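Local coordinates for uncharacterized protein Rv2277c (Mycobacterium tuberculosis, PDB 5VUG) that is uncharacterised but carries a TIM-barrel glycerophosphodiester phosphodiesterase domain and probably hydrolyses phosphoric diesters, at residues 182-192 with 227-238. Sequence-based numbering, arbitrary orientation.
Sequences RLFNMALNHHC and AELWDEASVDCF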
# COMPACT_ATOMS: atom_id res chain seq x y z
N ARG A 182 10.97 -3.73 -2.37
CA ARG A 182 11.10 -4.15 -3.76
C ARG A 182 9.79 -4.74 -4.27
O ARG A 182 9.38 -4.46 -5.40
CB ARG A 182 12.26 -5.14 -3.91
CG ARG A 182 12.73 -5.25 -5.35
CD ARG A 182 13.87 -6.24 -5.56
NE ARG A 182 15.10 -5.90 -4.85
CZ ARG A 182 15.50 -6.48 -3.72
NH1 ARG A 182 14.75 -7.43 -3.16
NH2 ARG A 182 16.63 -6.12 -3.15
N LEU A 183 9.12 -5.55 -3.45
CA LEU A 183 7.86 -6.16 -3.87
C LEU A 183 6.79 -5.11 -4.10
O LEU A 183 6.02 -5.20 -5.07
CB LEU A 183 7.37 -7.15 -2.82
CG LEU A 183 8.12 -8.48 -2.77
CD1 LEU A 183 7.69 -9.22 -1.52
CD2 LEU A 183 7.87 -9.30 -4.05
N PHE A 184 6.70 -4.11 -3.21
CA PHE A 184 5.67 -3.09 -3.39
C PHE A 184 6.01 -2.13 -4.52
O PHE A 184 5.09 -1.67 -5.22
CB PHE A 184 5.36 -2.38 -2.06
CG PHE A 184 4.35 -3.11 -1.23
CD1 PHE A 184 2.99 -3.04 -1.55
CD2 PHE A 184 4.73 -3.91 -0.16
CE1 PHE A 184 2.04 -3.72 -0.80
CE2 PHE A 184 3.78 -4.60 0.60
CZ PHE A 184 2.44 -4.50 0.27
N ASN A 185 7.29 -1.83 -4.74
CA ASN A 185 7.63 -1.05 -5.93
C ASN A 185 7.22 -1.80 -7.20
O ASN A 185 6.62 -1.22 -8.11
CB ASN A 185 9.12 -0.71 -5.96
CG ASN A 185 9.45 0.56 -5.19
OD1 ASN A 185 8.63 1.47 -5.09
ND2 ASN A 185 10.67 0.63 -4.66
N MSE A 186 7.52 -3.09 -7.27
CA MSE A 186 7.09 -3.84 -8.45
C MSE A 186 5.57 -3.83 -8.64
O MSE A 186 5.08 -3.59 -9.74
CB MSE A 186 7.66 -5.27 -8.45
CG MSE A 186 9.13 -5.32 -8.80
SE MSE A 186 9.43 -4.82 -10.67
CE MSE A 186 8.40 -6.25 -11.50
N ALA A 187 4.84 -4.06 -7.55
CA ALA A 187 3.39 -4.17 -7.64
C ALA A 187 2.74 -2.83 -7.98
O ALA A 187 1.74 -2.79 -8.70
CB ALA A 187 2.81 -4.71 -6.33
N LEU A 188 3.29 -1.74 -7.47
CA LEU A 188 2.60 -0.46 -7.56
C LEU A 188 3.15 0.47 -8.64
O LEU A 188 2.41 1.34 -9.11
CB LEU A 188 2.57 0.26 -6.20
CG LEU A 188 1.77 -0.46 -5.11
CD1 LEU A 188 1.94 0.24 -3.76
CD2 LEU A 188 0.30 -0.52 -5.49
N ASN A 189 4.42 0.31 -9.05
CA ASN A 189 4.97 1.17 -10.09
C ASN A 189 5.85 0.43 -11.10
O ASN A 189 6.40 1.07 -12.01
CB ASN A 189 5.71 2.38 -9.50
CG ASN A 189 6.87 1.99 -8.59
OD1 ASN A 189 7.84 1.39 -9.04
ND2 ASN A 189 6.77 2.34 -7.31
N HIS A 190 6.00 -0.89 -10.98
CA HIS A 190 6.67 -1.74 -11.97
C HIS A 190 8.16 -1.46 -12.10
O HIS A 190 8.75 -1.74 -13.14
CB HIS A 190 5.95 -1.71 -13.33
CG HIS A 190 4.46 -1.69 -13.22
ND1 HIS A 190 3.73 -2.80 -12.83
CD2 HIS A 190 3.56 -0.70 -13.41
CE1 HIS A 190 2.45 -2.49 -12.81
NE2 HIS A 190 2.32 -1.22 -13.15
N HIS A 191 8.79 -0.94 -11.05
CA HIS A 191 10.23 -0.73 -11.02
C HIS A 191 10.90 -1.73 -10.09
O HIS A 191 10.43 -1.96 -8.97
CB HIS A 191 10.57 0.68 -10.54
CG HIS A 191 10.25 1.74 -11.54
ND1 HIS A 191 9.10 2.50 -11.47
CD2 HIS A 191 10.91 2.17 -12.64
CE1 HIS A 191 9.08 3.35 -12.48
NE2 HIS A 191 10.16 3.17 -13.20
N CYS A 192 12.01 -2.31 -10.55
CA CYS A 192 12.79 -3.26 -9.77
C CYS A 192 13.79 -2.46 -8.95
O CYS A 192 14.97 -2.32 -9.29
CB CYS A 192 13.45 -4.28 -10.69
SG CYS A 192 14.23 -5.69 -9.85
N ALA A 227 -2.55 -7.96 -0.18
CA ALA A 227 -1.56 -7.87 -1.25
C ALA A 227 -1.07 -9.26 -1.63
O ALA A 227 -0.68 -10.06 -0.77
CB ALA A 227 -0.37 -7.03 -0.79
N GLU A 228 -1.08 -9.55 -2.94
CA GLU A 228 -0.51 -10.77 -3.50
C GLU A 228 0.69 -10.34 -4.35
O GLU A 228 0.55 -9.97 -5.52
CB GLU A 228 -1.57 -11.50 -4.32
CG GLU A 228 -2.79 -11.86 -3.47
CD GLU A 228 -3.89 -12.55 -4.27
OE1 GLU A 228 -3.62 -13.06 -5.38
OE2 GLU A 228 -5.04 -12.58 -3.78
N LEU A 229 1.88 -10.39 -3.75
CA LEU A 229 3.04 -9.69 -4.28
C LEU A 229 3.95 -10.53 -5.16
O LEU A 229 4.78 -9.96 -5.88
CB LEU A 229 3.87 -9.10 -3.13
CG LEU A 229 3.11 -8.02 -2.35
CD1 LEU A 229 3.87 -7.72 -1.07
CD2 LEU A 229 2.92 -6.76 -3.19
N TRP A 230 3.84 -11.85 -5.11
CA TRP A 230 4.68 -12.73 -5.92
C TRP A 230 3.94 -13.08 -7.20
O TRP A 230 2.86 -13.68 -7.16
CB TRP A 230 5.02 -14.02 -5.16
CG TRP A 230 5.95 -13.86 -3.98
CD1 TRP A 230 5.67 -14.14 -2.67
CD2 TRP A 230 7.33 -13.43 -4.01
NE1 TRP A 230 6.77 -13.90 -1.89
CE2 TRP A 230 7.80 -13.46 -2.68
CE3 TRP A 230 8.19 -13.01 -5.03
CZ2 TRP A 230 9.11 -13.09 -2.34
CZ3 TRP A 230 9.49 -12.64 -4.69
CH2 TRP A 230 9.94 -12.68 -3.36
N ASP A 231 4.53 -12.70 -8.34
CA ASP A 231 4.07 -13.07 -9.67
C ASP A 231 5.30 -13.26 -10.54
O ASP A 231 6.44 -13.10 -10.08
CB ASP A 231 3.05 -12.06 -10.22
CG ASP A 231 3.55 -10.61 -10.20
OD1 ASP A 231 4.76 -10.36 -10.34
OD2 ASP A 231 2.70 -9.71 -10.06
N GLU A 232 5.09 -13.63 -11.81
CA GLU A 232 6.23 -13.87 -12.68
C GLU A 232 7.14 -12.65 -12.75
O GLU A 232 8.37 -12.78 -12.68
CB GLU A 232 5.78 -14.29 -14.08
CG GLU A 232 6.90 -14.91 -14.90
CD GLU A 232 6.49 -15.25 -16.32
OE1 GLU A 232 7.32 -15.08 -17.24
OE2 GLU A 232 5.34 -15.69 -16.52
N ALA A 233 6.56 -11.45 -12.82
CA ALA A 233 7.37 -10.25 -12.96
C ALA A 233 8.20 -9.97 -11.72
O ALA A 233 9.39 -9.63 -11.83
CB ALA A 233 6.48 -9.05 -13.29
N SER A 234 7.62 -10.10 -10.53
CA SER A 234 8.39 -9.80 -9.33
C SER A 234 9.43 -10.88 -9.04
O SER A 234 10.52 -10.55 -8.56
CB SER A 234 7.47 -9.52 -8.13
OG SER A 234 6.74 -10.66 -7.75
N VAL A 235 9.13 -12.14 -9.33
CA VAL A 235 10.15 -13.18 -9.18
C VAL A 235 11.34 -12.88 -10.09
O VAL A 235 12.50 -12.93 -9.66
CB VAL A 235 9.57 -14.58 -9.44
CG1 VAL A 235 10.68 -15.62 -9.49
CG2 VAL A 235 8.56 -14.94 -8.36
N ASP A 236 11.06 -12.54 -11.35
CA ASP A 236 12.14 -12.21 -12.29
C ASP A 236 12.94 -11.01 -11.82
O ASP A 236 14.17 -10.98 -11.96
CB ASP A 236 11.57 -11.97 -13.68
CG ASP A 236 12.62 -11.42 -14.65
OD1 ASP A 236 12.77 -10.18 -14.74
OD2 ASP A 236 13.31 -12.23 -15.30
N CYS A 237 12.27 -9.99 -11.28
CA CYS A 237 12.99 -8.84 -10.72
C CYS A 237 13.98 -9.28 -9.64
O CYS A 237 15.15 -8.87 -9.65
CB CYS A 237 11.99 -7.81 -10.17
SG CYS A 237 12.65 -6.65 -8.95
N PHE A 238 13.54 -10.14 -8.72
CA PHE A 238 14.43 -10.58 -7.65
C PHE A 238 15.59 -11.43 -8.18
O PHE A 238 16.73 -11.26 -7.75
CB PHE A 238 13.65 -11.39 -6.60
CG PHE A 238 13.00 -10.54 -5.53
CD1 PHE A 238 11.97 -9.66 -5.85
CD2 PHE A 238 13.41 -10.63 -4.21
CE1 PHE A 238 11.37 -8.89 -4.86
CE2 PHE A 238 12.82 -9.86 -3.21
CZ PHE A 238 11.80 -8.99 -3.54
O HOH W 1 5.23 -7.39 -6.71
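L183 and F238 meet almost at right angles where helix 182-189 packs on helix 232-238. The CD2 methyl of L183 comes within 3.6 Å of F238 CE1, and the same methyl sits over one face of the W230 six-membered ring, a CH-pi contact 3.9 Å from CD2 to the centroid. The indole in turn places its CH2 over the centre of one F238 face, and both rings also pack on V246 of strand 245-249 in the barrel sheet. On the opposite face of F238 lies R182. With CG anti to the backbone N (chi1 -161°) and a bend at chi3, its chain lays CD over the ring. The guanidinium stands 85° from the ring plane, its edge directed at the face, a cation-pi contact with CZ 4.6 Å from the F238 centroid. Hydrogen bonds to the P194 and Q195 carbonyls and a salt bridge to E174 fix this guanidinium.

L229, in the chain between hairpin 208-215/220-227 and its helix, lays both methyls against one F184 face, CD1 3.5 Å from CE2; CD2 also touches A187 CB. F184 packs on V212 of the second subunit as well. A water lies within hydrogen-bonding distance of the L183 and L229 carbonyl oxygens. L229 O also accepts from S234 OG, in the carbonyl plane at 2.8 Å; S234 completes a capping box with D231.

Beyond the turn at H190, C192 SG bonds to C237 SG at 2.1 Å with chi3 87°, near the relaxed disulfide value. The bent selenomethionine M186 lies alongside C237, its CE ending against A233. Apolar packing and the R182 cation-pi contact thus join helix 182-189 to helix 232-238 and the chain leading into it, without a direct hydrogen bond, while the disulfide ties the loop after the first helix to the second, restricting their separation.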